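Local coordinates for tyrosine specific protein phosphatase (Trypanosoma cruzi, PDB 4AZ1) that probably removes phosphate from phosphotyrosine residues of other proteins, at residues 18-24 against 277-281; 108-114 against 181-187; 151-157 against 173-178; 209-213 against 236-240. All blocks are in the same frame, centred on the assembly; numbering follows the deposited sequence.

Contact 1: residues 18-24 against 277-281; sequences YERVQRE and YFVIY
Val21 of helix 18-24 sets both its methyls against the Phe278 ring of helix 277-281, and these two residues have the most surface buried here. CG2 sits over the middle of one ring face, 3.7 Å from the Phe278 centroid and 11° off the ring normal, a CH-pi contact. Its sister methyl, with CG1 anti to the backbone N (chi1 -179°), reaches the rim of the same face and also touches the edge of the Tyr277 ring, CG1 to CD2 3.7 Å. A short branched residue suits this place, because its two methyls diverge from one CB and let a single side chain touch both Phe278 and Tyr277. The axes approach to 10.3 Å at 133°. Tyr18 extends the apolar patch, its CD2 lying 3.6 Å from Phe278 CE2, with the two ring planes oblique.

Beside this patch Glu24 OE1 accepts from two phenols. Tyr281 OH comes to its syn lone pair at 2.6 Å, while Tyr277 OH arrives on the anti side, tilted well out of the carboxylate plane, at 2.5 Å. The other oxygen, OE2, takes Arg20 NE in a salt bridge, and Arg20 NH2 also donates to Tyr281 OH at 3.1 Å. Asp253 pairs with Arg20 NH1. Three donors thus share one carboxylate inside a largely buried interface, which would probably keep Glu24 ionised and fix how its carboxylate is turned.

Contact 2: residues 108-114 against 181-187; sequences LYEKKIS and EPPHKFT
His184 turns the edge of its imidazole to the backbone that follows helix 101-110, and NE2 donates to Ile113 O at 2.6 Å, nearly straight at 170°. The acceptor lies in the ring plane, although the nitrogen stands above the plane of the carbonyl. One face of the same ring is covered by Lys112 CA, 3.7 Å from the centroid. Lys112 has positive phi in a Schellman motif, which turns the chain out of the helix and across the imidazole. Its own side chain bends back so that NZ bonds Tyr109 O.

Tyr109 and His184 run alongside each other, pointing opposite ways, with Tyr109 CD1 3.9 Å from His184 CB. With CG anti to the backbone N (chi1 -176°), the phenol runs out to the loop before strand 184-191, where OH donates to Pro182 O at 2.6 Å; tyrosine suits this place because its long flat ring carries a hydroxyl far enough to reach the loop carbonyl. Leu108 crosses Phe186 at about a right angle, CD1 to CZ 3.8 Å.

At the far end Thr187 N bonds Ser114 O at 3.1 Å, just where strand 115-118 starts beside strand 184-191. Leu108 and Phe186 both pack on Val116 of that strand, and the other flank of strand 184-191 pairs with strand 169-177.

Contact 3: residues 151-157 against 173-178; sequences LTISEDP and YLILQR
Strands 151-155 and 173-177 form part of an antiparallel beta hairpin, and on one face of it Ile153 and Leu176 fit against each other. They are a non-hydrogen-bonded pair, and Leu176 CD2 reaches across to Ile153 CB at 3.7 Å. Farther along, Ile153 holds CG1 anti to the backbone N (chi1 178°) and stretches CD1 toward Leu174 CD1, 4.0 Å away. Ile153 therefore sits in the hollow between two leucines, and Phe186 of strand 184-191 touches all three. Branched apolar residues suit this buried face.

The other face is more polar. Ile175 is its main bump: CD1 fills the angle made by Asp156 and Pro157, coming to 3.7 Å from Pro157 CD. The proline ring, crossed at about a right angle, forms one side of that angle. Thr152 and Gln177 form a hydrogen-bonded pair on this face, and both pack on Phe127 of the second subunit. At the open end of the hairpin Leu151 rests over one face of the Arg178 guanidinium, CD1 to NH1 3.7 Å.

Five backbone bonds hold the strands in register, the last being Asp156 N to Tyr173 O at 2.8 Å. Between Ser154 and Ile175 a water adds a side link: it lies 2.6 Å from Ser154 OG, which also bonds Ser142, and donates to Ile175 O at 2.7 Å.

Contact 4: residues 209-213 against 236-240; sequences LLTNV and LIGAY
Leu236 swings CG anti to its backbone N (chi1 -177°), whereas Leu210 carries CG anti to the carbonyl carbon (chi1 -62°); these opposite choices bring the two leucine ends together between two crossed helices of the protein tyrosine phosphatase fold, the second of which follows the family's signature phosphate-binding loop. The axes of 209-213 and 236-240 pass 10.8 Å apart at -70°, so the contact is confined to a few side chains. The two leucines lie side by side, head to tail, and Leu210 CD2 meets Leu236 CD1 at 3.5 Å. Leucine suits both places, since its long branched end can reach a partner across axes so far apart.

Leu210 CD2 also comes in at the ring edge of Tyr240, 3.7 Å from CB. Ala239 beside it offers just a methyl, lying 4.5 Å from Leu210 CD1. Leu209 meets the other branch of Leu236 crosswise, CD1 to CD2 4.1 Å. No hydrogen bond joins the segments; the contact is apolar and its touching residues are buried. The hydroxyl of Tyr240 is hydrogen-bonded to His88, and Phe90 packs edge-to-face with its ring. On the sheet side, Leu209, Val213 and Leu236 all rest on Ile117 of strand 115-118.

Val213 completes the seam obliquely, its CG1 standing 3.8 Å from both CD1 and CE1 of the Tyr240 ring.

In the fold
From the N terminus, helix 14-30 waits for its partner until helix 274-288, so contact 1 closes a loop of 252 residues that encloses the other three. Contact 2 opens next, at the end of helix 101-110, and closes on strand 184-191; contact 3, the hairpin, is nested inside it. Those two touch through neighbouring strands of the mixed sheet, their centres about 9 Å apart. Contact 4 follows in series, joining helices 203-215 and 232-247 near the centre of the chain. It touches contact 1 where Ile280 packs on Ala239, thereby linking the pair of helices 14-30 and 274-288 to the core, while contacts 2 and 3 lie across the chain's centre from contact 1.

Contact 1: residues 18-24 against 277-281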
# COMPACT_ATOMS: atom_id res chain seq x y z
N TYR A 18 30.38 30.63 5.94
CA TYR A 18 30.06 29.43 6.72
C TYR A 18 29.37 29.80 8.03
O TYR A 18 28.39 29.17 8.42
CB TYR A 18 31.33 28.61 6.98
CG TYR A 18 31.08 27.31 7.71
CD1 TYR A 18 31.01 27.27 9.09
CD2 TYR A 18 30.93 26.12 7.01
CE1 TYR A 18 30.79 26.09 9.77
CE2 TYR A 18 30.71 24.93 7.68
CZ TYR A 18 30.64 24.92 9.07
OH TYR A 18 30.42 23.75 9.76
N GLU A 19 29.87 30.84 8.70
CA GLU A 19 29.34 31.30 9.97
C GLU A 19 27.95 31.94 9.85
O GLU A 19 27.12 31.80 10.75
CB GLU A 19 30.31 32.30 10.60
CG GLU A 19 31.57 31.64 11.15
CD GLU A 19 32.51 32.63 11.83
OE1 GLU A 19 32.12 33.82 12.00
OE2 GLU A 19 33.63 32.22 12.20
N ARG A 20 27.72 32.67 8.77
CA ARG A 20 26.41 33.25 8.52
C ARG A 20 25.36 32.15 8.28
O ARG A 20 24.25 32.23 8.82
CB ARG A 20 26.45 34.21 7.33
CG ARG A 20 25.05 34.58 6.84
CD ARG A 20 25.05 35.65 5.78
NE ARG A 20 23.79 35.60 5.03
CZ ARG A 20 23.41 36.48 4.11
NH1 ARG A 20 24.18 37.51 3.82
NH2 ARG A 20 22.25 36.32 3.48
N VAL A 21 25.71 31.14 7.50
CA VAL A 21 24.77 30.03 7.27
C VAL A 21 24.43 29.35 8.59
O VAL A 21 23.25 29.18 8.91
CB VAL A 21 25.29 28.99 6.25
CG1 VAL A 21 24.24 27.87 6.05
CG2 VAL A 21 25.57 29.65 4.91
N GLN A 22 25.44 28.99 9.37
CA GLN A 22 25.19 28.35 10.66
C GLN A 22 24.30 29.24 11.55
O GLN A 22 23.33 28.76 12.14
CB GLN A 22 26.50 27.99 11.37
CG GLN A 22 26.30 27.33 12.75
CD GLN A 22 25.58 25.97 12.67
OE1 GLN A 22 26.20 24.94 12.37
NE2 GLN A 22 24.27 25.96 12.95
N ARG A 23 24.62 30.53 11.61
CA ARG A 23 23.85 31.48 12.42
C ARG A 23 22.38 31.56 11.99
O ARG A 23 21.48 31.54 12.83
CB ARG A 23 24.49 32.86 12.32
CG ARG A 23 23.93 33.88 13.28
CD ARG A 23 24.62 35.23 13.08
NE ARG A 23 24.29 35.79 11.77
CZ ARG A 23 25.19 36.08 10.82
NH1 ARG A 23 26.49 35.88 11.05
NH2 ARG A 23 24.78 36.58 9.66
N GLU A 24 22.13 31.64 10.68
CA GLU A 24 20.77 31.70 10.17
C GLU A 24 20.00 30.41 10.44
O GLU A 24 18.83 30.44 10.82
CB GLU A 24 20.76 31.97 8.66
CG GLU A 24 21.01 33.44 8.30
CD GLU A 24 21.09 33.64 6.79
OE1 GLU A 24 20.81 32.68 6.02
OE2 GLU A 24 21.42 34.77 6.37
N TYR A 277 20.34 23.44 4.43
CA TYR A 277 20.08 24.87 4.28
C TYR A 277 21.24 25.51 3.50
O TYR A 277 21.05 26.35 2.61
CB TYR A 277 19.92 25.51 5.67
CG TYR A 277 19.64 27.00 5.67
CD1 TYR A 277 18.40 27.50 5.26
CD2 TYR A 277 20.59 27.91 6.12
CE1 TYR A 277 18.13 28.88 5.26
CE2 TYR A 277 20.33 29.28 6.13
CZ TYR A 277 19.10 29.76 5.71
OH TYR A 277 18.84 31.11 5.73
N PHE A 278 22.44 25.07 3.84
CA PHE A 278 23.64 25.49 3.12
C PHE A 278 23.52 25.22 1.61
O PHE A 278 23.87 26.08 0.80
CB PHE A 278 24.85 24.78 3.70
CG PHE A 278 26.06 25.65 3.78
CD1 PHE A 278 26.41 26.46 2.70
CD2 PHE A 278 26.83 25.68 4.93
CE1 PHE A 278 27.54 27.28 2.77
CE2 PHE A 278 27.96 26.51 5.01
CZ PHE A 278 28.31 27.31 3.93
N VAL A 279 23.00 24.04 1.24
CA VAL A 279 22.89 23.69 -0.18
C VAL A 279 22.10 24.74 -0.99
O VAL A 279 22.43 25.00 -2.15
CB VAL A 279 22.34 22.24 -0.39
CG1 VAL A 279 22.15 21.94 -1.90
CG2 VAL A 279 23.29 21.21 0.20
N ILE A 280 21.09 25.37 -0.39
CA ILE A 280 20.36 26.40 -1.13
C ILE A 280 21.29 27.56 -1.52
O ILE A 280 21.27 28.00 -2.66
CB ILE A 280 19.11 26.93 -0.39
CG1 ILE A 280 18.20 25.77 0.01
CG2 ILE A 280 18.34 27.94 -1.28
CD1 ILE A 280 17.14 26.16 1.04
N TYR A 281 22.13 28.03 -0.60
CA TYR A 281 23.13 29.04 -0.96
C TYR A 281 24.09 28.55 -2.05
O TYR A 281 24.47 29.32 -2.94
CB TYR A 281 23.94 29.50 0.26
CG TYR A 281 23.24 30.53 1.13
CD1 TYR A 281 23.31 31.88 0.81
CD2 TYR A 281 22.54 30.16 2.27
CE1 TYR A 281 22.68 32.84 1.61
CE2 TYR A 281 21.91 31.10 3.06
CZ TYR A 281 21.99 32.44 2.73
OH TYR A 281 21.36 33.39 3.53

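Contact 2: residues 108-114 against 181-187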
# COMPACT_ATOMS: atom_id res chain seq x y z
N LEU A 108 -2.08 10.55 -6.27
CA LEU A 108 -1.47 10.87 -7.56
C LEU A 108 -2.52 10.78 -8.64
O LEU A 108 -2.58 11.62 -9.55
CB LEU A 108 -0.35 9.89 -7.89
CG LEU A 108 0.89 9.96 -7.02
CD1 LEU A 108 1.92 8.96 -7.54
CD2 LEU A 108 1.42 11.40 -7.07
N TYR A 109 -3.37 9.77 -8.53
CA TYR A 109 -4.36 9.48 -9.55
C TYR A 109 -5.51 10.48 -9.54
O TYR A 109 -5.86 11.03 -10.58
CB TYR A 109 -4.90 8.06 -9.39
CG TYR A 109 -5.87 7.71 -10.49
CD1 TYR A 109 -5.41 7.30 -11.74
CD2 TYR A 109 -7.24 7.80 -10.30
CE1 TYR A 109 -6.29 6.99 -12.76
CE2 TYR A 109 -8.14 7.49 -11.32
CZ TYR A 109 -7.65 7.08 -12.54
OH TYR A 109 -8.53 6.78 -13.55
N GLU A 110 -6.12 10.69 -8.37
CA GLU A 110 -7.26 11.59 -8.26
C GLU A 110 -6.87 13.05 -8.54
O GLU A 110 -7.64 13.80 -9.15
CB GLU A 110 -7.91 11.47 -6.88
CG GLU A 110 -9.25 12.20 -6.75
CD GLU A 110 -9.33 13.09 -5.53
OE1 GLU A 110 -8.64 12.78 -4.52
OE2 GLU A 110 -10.06 14.10 -5.56
N LYS A 111 -5.68 13.44 -8.09
CA LYS A 111 -5.22 14.81 -8.28
C LYS A 111 -4.54 15.04 -9.62
O LYS A 111 -4.19 16.18 -9.95
CB LYS A 111 -4.28 15.24 -7.13
CG LYS A 111 -5.00 15.40 -5.81
CD LYS A 111 -6.10 16.44 -5.95
CE LYS A 111 -6.95 16.53 -4.69
NZ LYS A 111 -7.89 17.71 -4.73
N LYS A 112 -4.36 13.96 -10.39
CA LYS A 112 -3.75 14.05 -11.72
C LYS A 112 -2.34 14.65 -11.64
O LYS A 112 -1.95 15.49 -12.45
CB LYS A 112 -4.62 14.89 -12.69
CG LYS A 112 -6.09 14.44 -12.79
CD LYS A 112 -6.20 12.96 -13.14
CE LYS A 112 -7.63 12.44 -12.92
NZ LYS A 112 -7.68 10.94 -12.90
N ILE A 113 -1.58 14.20 -10.65
CA ILE A 113 -0.22 14.70 -10.47
C ILE A 113 0.63 14.30 -11.68
O ILE A 113 0.58 13.15 -12.13
CB ILE A 113 0.37 14.18 -9.16
CG1 ILE A 113 -0.43 14.72 -7.97
CG2 ILE A 113 1.85 14.55 -9.04
CD1 ILE A 113 -0.53 16.25 -7.93
N SER A 114 1.39 15.25 -12.21
CA SER A 114 2.16 14.99 -13.43
C SER A 114 3.64 14.67 -13.14
O SER A 114 4.30 13.99 -13.94
CB SER A 114 2.00 16.15 -14.42
OG SER A 114 3.10 16.26 -15.31
N GLU A 181 -11.89 3.29 -15.49
CA GLU A 181 -11.60 4.72 -15.48
C GLU A 181 -10.42 5.03 -16.39
O GLU A 181 -9.60 4.16 -16.67
CB GLU A 181 -11.34 5.22 -14.04
CG GLU A 181 -12.57 5.16 -13.14
CD GLU A 181 -12.41 5.98 -11.87
OE1 GLU A 181 -11.76 7.05 -11.92
OE2 GLU A 181 -12.93 5.55 -10.81
N PRO A 182 -10.33 6.28 -16.89
CA PRO A 182 -9.23 6.59 -17.81
C PRO A 182 -7.87 6.56 -17.13
O PRO A 182 -7.74 6.99 -15.98
CB PRO A 182 -9.57 8.01 -18.30
CG PRO A 182 -10.51 8.56 -17.28
CD PRO A 182 -11.29 7.40 -16.78
N PRO A 183 -6.86 6.01 -17.83
CA PRO A 183 -5.49 5.95 -17.30
C PRO A 183 -4.89 7.34 -17.09
O PRO A 183 -5.30 8.29 -17.74
CB PRO A 183 -4.71 5.19 -18.38
CG PRO A 183 -5.57 5.27 -19.63
CD PRO A 183 -6.98 5.39 -19.16
N HIS A 184 -3.94 7.45 -16.16
CA HIS A 184 -3.25 8.70 -15.93
C HIS A 184 -1.74 8.49 -15.99
O HIS A 184 -1.18 7.70 -15.22
CB HIS A 184 -3.63 9.31 -14.57
CG HIS A 184 -2.80 10.51 -14.20
ND1 HIS A 184 -2.96 11.74 -14.80
CD2 HIS A 184 -1.81 10.66 -13.29
CE1 HIS A 184 -2.10 12.60 -14.28
NE2 HIS A 184 -1.39 11.97 -13.36
N LYS A 185 -1.09 9.19 -16.92
CA LYS A 185 0.36 9.12 -17.06
C LYS A 185 1.04 10.12 -16.14
O LYS A 185 0.53 11.23 -15.93
CB LYS A 185 0.77 9.42 -18.51
CG LYS A 185 0.25 8.41 -19.52
CD LYS A 185 0.74 8.73 -20.92
CE LYS A 185 0.31 7.64 -21.89
NZ LYS A 185 0.86 7.87 -23.25
N PHE A 186 2.18 9.74 -15.58
CA PHE A 186 3.00 10.67 -14.82
C PHE A 186 4.47 10.24 -14.87
O PHE A 186 4.79 9.09 -15.23
CB PHE A 186 2.49 10.83 -13.38
CG PHE A 186 2.87 9.70 -12.45
CD1 PHE A 186 2.14 8.52 -12.42
CD2 PHE A 186 3.96 9.84 -11.59
CE1 PHE A 186 2.49 7.49 -11.55
CE2 PHE A 186 4.32 8.81 -10.71
CZ PHE A 186 3.58 7.63 -10.69
N THR A 187 5.35 11.18 -14.55
CA THR A 187 6.78 10.90 -14.53
C THR A 187 7.27 10.93 -13.07
O THR A 187 6.97 11.87 -12.33
CB THR A 187 7.54 11.94 -15.39
OG1 THR A 187 6.96 11.98 -16.70
CG2 THR A 187 9.01 11.58 -15.50
O HOH W 1 -6.68 10.57 -16.05

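Contact 3: residues 151-157 against 173-178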
# COMPACT_ATOMS: atom_id res chain seq x y z
N LEU A 151 -5.60 0.05 -7.42
CA LEU A 151 -4.96 0.77 -8.52
C LEU A 151 -3.88 -0.12 -9.11
O LEU A 151 -3.29 -0.97 -8.41
CB LEU A 151 -4.33 2.08 -8.05
CG LEU A 151 -5.23 3.22 -7.55
CD1 LEU A 151 -5.12 3.41 -6.04
CD2 LEU A 151 -4.89 4.52 -8.27
N THR A 152 -3.62 0.05 -10.39
CA THR A 152 -2.51 -0.62 -11.03
C THR A 152 -1.57 0.48 -11.50
O THR A 152 -2.01 1.53 -11.97
CB THR A 152 -2.99 -1.47 -12.21
OG1 THR A 152 -3.83 -2.52 -11.73
CG2 THR A 152 -1.81 -2.07 -12.99
N ILE A 153 -0.27 0.26 -11.33
CA ILE A 153 0.72 1.19 -11.87
C ILE A 153 1.67 0.42 -12.80
O ILE A 153 2.13 -0.69 -12.48
CB ILE A 153 1.43 1.98 -10.73
CG1 ILE A 153 2.50 2.93 -11.29
CG2 ILE A 153 2.01 1.05 -9.71
CD1 ILE A 153 3.14 3.82 -10.18
N SER A 154 1.93 0.99 -13.98
CA SER A 154 2.63 0.25 -15.03
C SER A 154 3.72 1.09 -15.65
O SER A 154 3.67 2.32 -15.61
CB SER A 154 1.67 -0.16 -16.15
OG SER A 154 0.47 -0.70 -15.64
N GLU A 155 4.70 0.41 -16.25
CA GLU A 155 5.71 1.10 -17.03
C GLU A 155 5.06 1.54 -18.34
O GLU A 155 4.33 0.77 -18.95
CB GLU A 155 6.90 0.18 -17.29
CG GLU A 155 8.01 0.85 -18.10
CD GLU A 155 9.34 0.11 -18.04
OE1 GLU A 155 9.38 -1.02 -17.49
OE2 GLU A 155 10.34 0.68 -18.55
N ASP A 156 5.29 2.78 -18.75
CA ASP A 156 4.74 3.28 -20.01
C ASP A 156 5.34 2.47 -21.17
O ASP A 156 6.55 2.48 -21.37
CB ASP A 156 5.04 4.77 -20.17
CG ASP A 156 4.28 5.42 -21.33
OD1 ASP A 156 4.15 4.80 -22.42
OD2 ASP A 156 3.81 6.57 -21.15
N PRO A 157 4.48 1.74 -21.91
CA PRO A 157 4.94 0.84 -22.98
C PRO A 157 5.68 1.57 -24.09
O PRO A 157 6.47 0.95 -24.81
CB PRO A 157 3.63 0.27 -23.56
CG PRO A 157 2.62 0.44 -22.49
CD PRO A 157 3.02 1.65 -21.69
N TYR A 173 8.65 6.57 -16.48
CA TYR A 173 7.42 7.07 -17.07
C TYR A 173 6.36 6.01 -16.80
O TYR A 173 6.48 4.85 -17.21
CB TYR A 173 7.61 7.36 -18.58
CG TYR A 173 8.78 8.30 -18.80
CD1 TYR A 173 8.63 9.68 -18.64
CD2 TYR A 173 10.04 7.82 -19.12
CE1 TYR A 173 9.70 10.55 -18.80
CE2 TYR A 173 11.11 8.67 -19.29
CZ TYR A 173 10.94 10.04 -19.13
OH TYR A 173 12.00 10.89 -19.30
N LEU A 174 5.33 6.43 -16.08
CA LEU A 174 4.42 5.49 -15.45
C LEU A 174 2.97 5.76 -15.85
O LEU A 174 2.61 6.86 -16.28
CB LEU A 174 4.59 5.58 -13.92
CG LEU A 174 5.98 5.16 -13.42
CD1 LEU A 174 6.22 5.60 -11.97
CD2 LEU A 174 6.16 3.64 -13.54
N ILE A 175 2.14 4.72 -15.75
CA ILE A 175 0.72 4.86 -16.01
C ILE A 175 -0.07 4.32 -14.82
O ILE A 175 0.07 3.15 -14.45
CB ILE A 175 0.31 4.14 -17.32
CG1 ILE A 175 1.09 4.70 -18.51
CG2 ILE A 175 -1.17 4.29 -17.56
CD1 ILE A 175 0.78 4.01 -19.85
N LEU A 176 -0.87 5.19 -14.19
CA LEU A 176 -1.76 4.76 -13.11
C LEU A 176 -3.13 4.50 -13.68
O LEU A 176 -3.64 5.30 -14.48
CB LEU A 176 -1.85 5.85 -12.04
CG LEU A 176 -0.82 5.76 -10.92
CD1 LEU A 176 -0.83 7.03 -10.07
CD2 LEU A 176 -1.13 4.55 -10.08
N GLN A 177 -3.74 3.38 -13.28
CA GLN A 177 -5.09 3.08 -13.73
C GLN A 177 -5.97 2.44 -12.64
O GLN A 177 -5.49 1.63 -11.84
CB GLN A 177 -5.04 2.17 -14.96
CG GLN A 177 -6.31 2.25 -15.80
CD GLN A 177 -6.26 1.37 -17.04
OE1 GLN A 177 -5.24 0.76 -17.34
NE2 GLN A 177 -7.38 1.31 -17.77
N ARG A 178 -7.24 2.83 -12.62
CA ARG A 178 -8.28 2.14 -11.86
C ARG A 178 -9.19 1.49 -12.88
O ARG A 178 -9.32 2.00 -14.00
CB ARG A 178 -9.13 3.10 -11.01
CG ARG A 178 -8.36 4.08 -10.14
CD ARG A 178 -9.31 4.86 -9.22
NE ARG A 178 -9.53 4.15 -7.96
CZ ARG A 178 -8.95 4.48 -6.81
NH1 ARG A 178 -8.11 5.51 -6.75
NH2 ARG A 178 -9.20 3.78 -5.72
O HOH W 2 -1.43 1.05 -15.13
O HOH W 3 4.27 7.97 -18.54

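Contact 4: residues 209-213 against 236-240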
# COMPACT_ATOMS: atom_id res chain seq x y z
N LEU A 209 17.00 18.35 -11.97
CA LEU A 209 15.72 18.20 -11.29
C LEU A 209 14.85 19.45 -11.45
O LEU A 209 13.65 19.34 -11.74
CB LEU A 209 15.92 17.90 -9.80
CG LEU A 209 16.45 16.54 -9.38
CD1 LEU A 209 16.37 16.43 -7.87
CD2 LEU A 209 15.65 15.41 -10.03
N LEU A 210 15.45 20.62 -11.28
CA LEU A 210 14.69 21.87 -11.37
C LEU A 210 14.21 22.11 -12.80
O LEU A 210 13.16 22.72 -13.02
CB LEU A 210 15.51 23.05 -10.85
CG LEU A 210 15.88 22.91 -9.36
CD1 LEU A 210 16.80 24.03 -8.94
CD2 LEU A 210 14.62 22.92 -8.51
N THR A 211 14.99 21.64 -13.77
CA THR A 211 14.58 21.71 -15.17
C THR A 211 13.30 20.89 -15.37
O THR A 211 12.37 21.35 -16.02
CB THR A 211 15.69 21.24 -16.12
OG1 THR A 211 16.73 22.23 -16.14
CG2 THR A 211 15.16 21.04 -17.54
N ASN A 212 13.26 19.69 -14.79
CA ASN A 212 12.03 18.91 -14.81
C ASN A 212 10.86 19.68 -14.23
O ASN A 212 9.80 19.73 -14.84
CB ASN A 212 12.19 17.58 -14.06
CG ASN A 212 13.05 16.60 -14.81
OD1 ASN A 212 13.88 15.91 -14.23
ND2 ASN A 212 12.88 16.55 -16.13
N VAL A 213 11.06 20.25 -13.04
CA VAL A 213 10.01 21.04 -12.39
C VAL A 213 9.48 22.12 -13.33
O VAL A 213 8.27 22.20 -13.56
CB VAL A 213 10.50 21.67 -11.06
CG1 VAL A 213 9.52 22.70 -10.55
CG2 VAL A 213 10.68 20.59 -10.01
N LEU A 236 15.28 21.17 -2.03
CA LEU A 236 14.90 21.22 -3.43
C LEU A 236 13.87 22.33 -3.69
O LEU A 236 14.02 23.10 -4.63
CB LEU A 236 14.31 19.88 -3.87
CG LEU A 236 13.97 19.89 -5.37
CD1 LEU A 236 15.18 20.34 -6.15
CD2 LEU A 236 13.55 18.52 -5.84
N ILE A 237 12.83 22.38 -2.86
CA ILE A 237 11.77 23.37 -3.04
C ILE A 237 12.33 24.77 -2.75
O ILE A 237 12.02 25.73 -3.46
CB ILE A 237 10.53 23.05 -2.16
CG1 ILE A 237 9.91 21.72 -2.61
CG2 ILE A 237 9.49 24.16 -2.28
CD1 ILE A 237 8.89 21.12 -1.63
N GLY A 238 13.21 24.88 -1.75
CA GLY A 238 13.83 26.16 -1.43
C GLY A 238 14.72 26.68 -2.54
O GLY A 238 14.72 27.88 -2.87
N ALA A 239 15.51 25.79 -3.12
CA ALA A 239 16.39 26.15 -4.22
C ALA A 239 15.57 26.61 -5.43
O ALA A 239 15.92 27.59 -6.09
CB ALA A 239 17.31 24.99 -4.61
N TYR A 240 14.49 25.89 -5.72
CA TYR A 240 13.58 26.29 -6.79
C TYR A 240 13.10 27.71 -6.55
O TYR A 240 13.15 28.56 -7.45
CB TYR A 240 12.36 25.36 -6.88
CG TYR A 240 11.26 25.93 -7.77
CD1 TYR A 240 11.32 25.79 -9.15
CD2 TYR A 240 10.17 26.62 -7.23
CE1 TYR A 240 10.32 26.33 -9.99
CE2 TYR A 240 9.17 27.16 -8.05
CZ TYR A 240 9.26 27.01 -9.43
OH TYR A 240 8.27 27.53 -10.24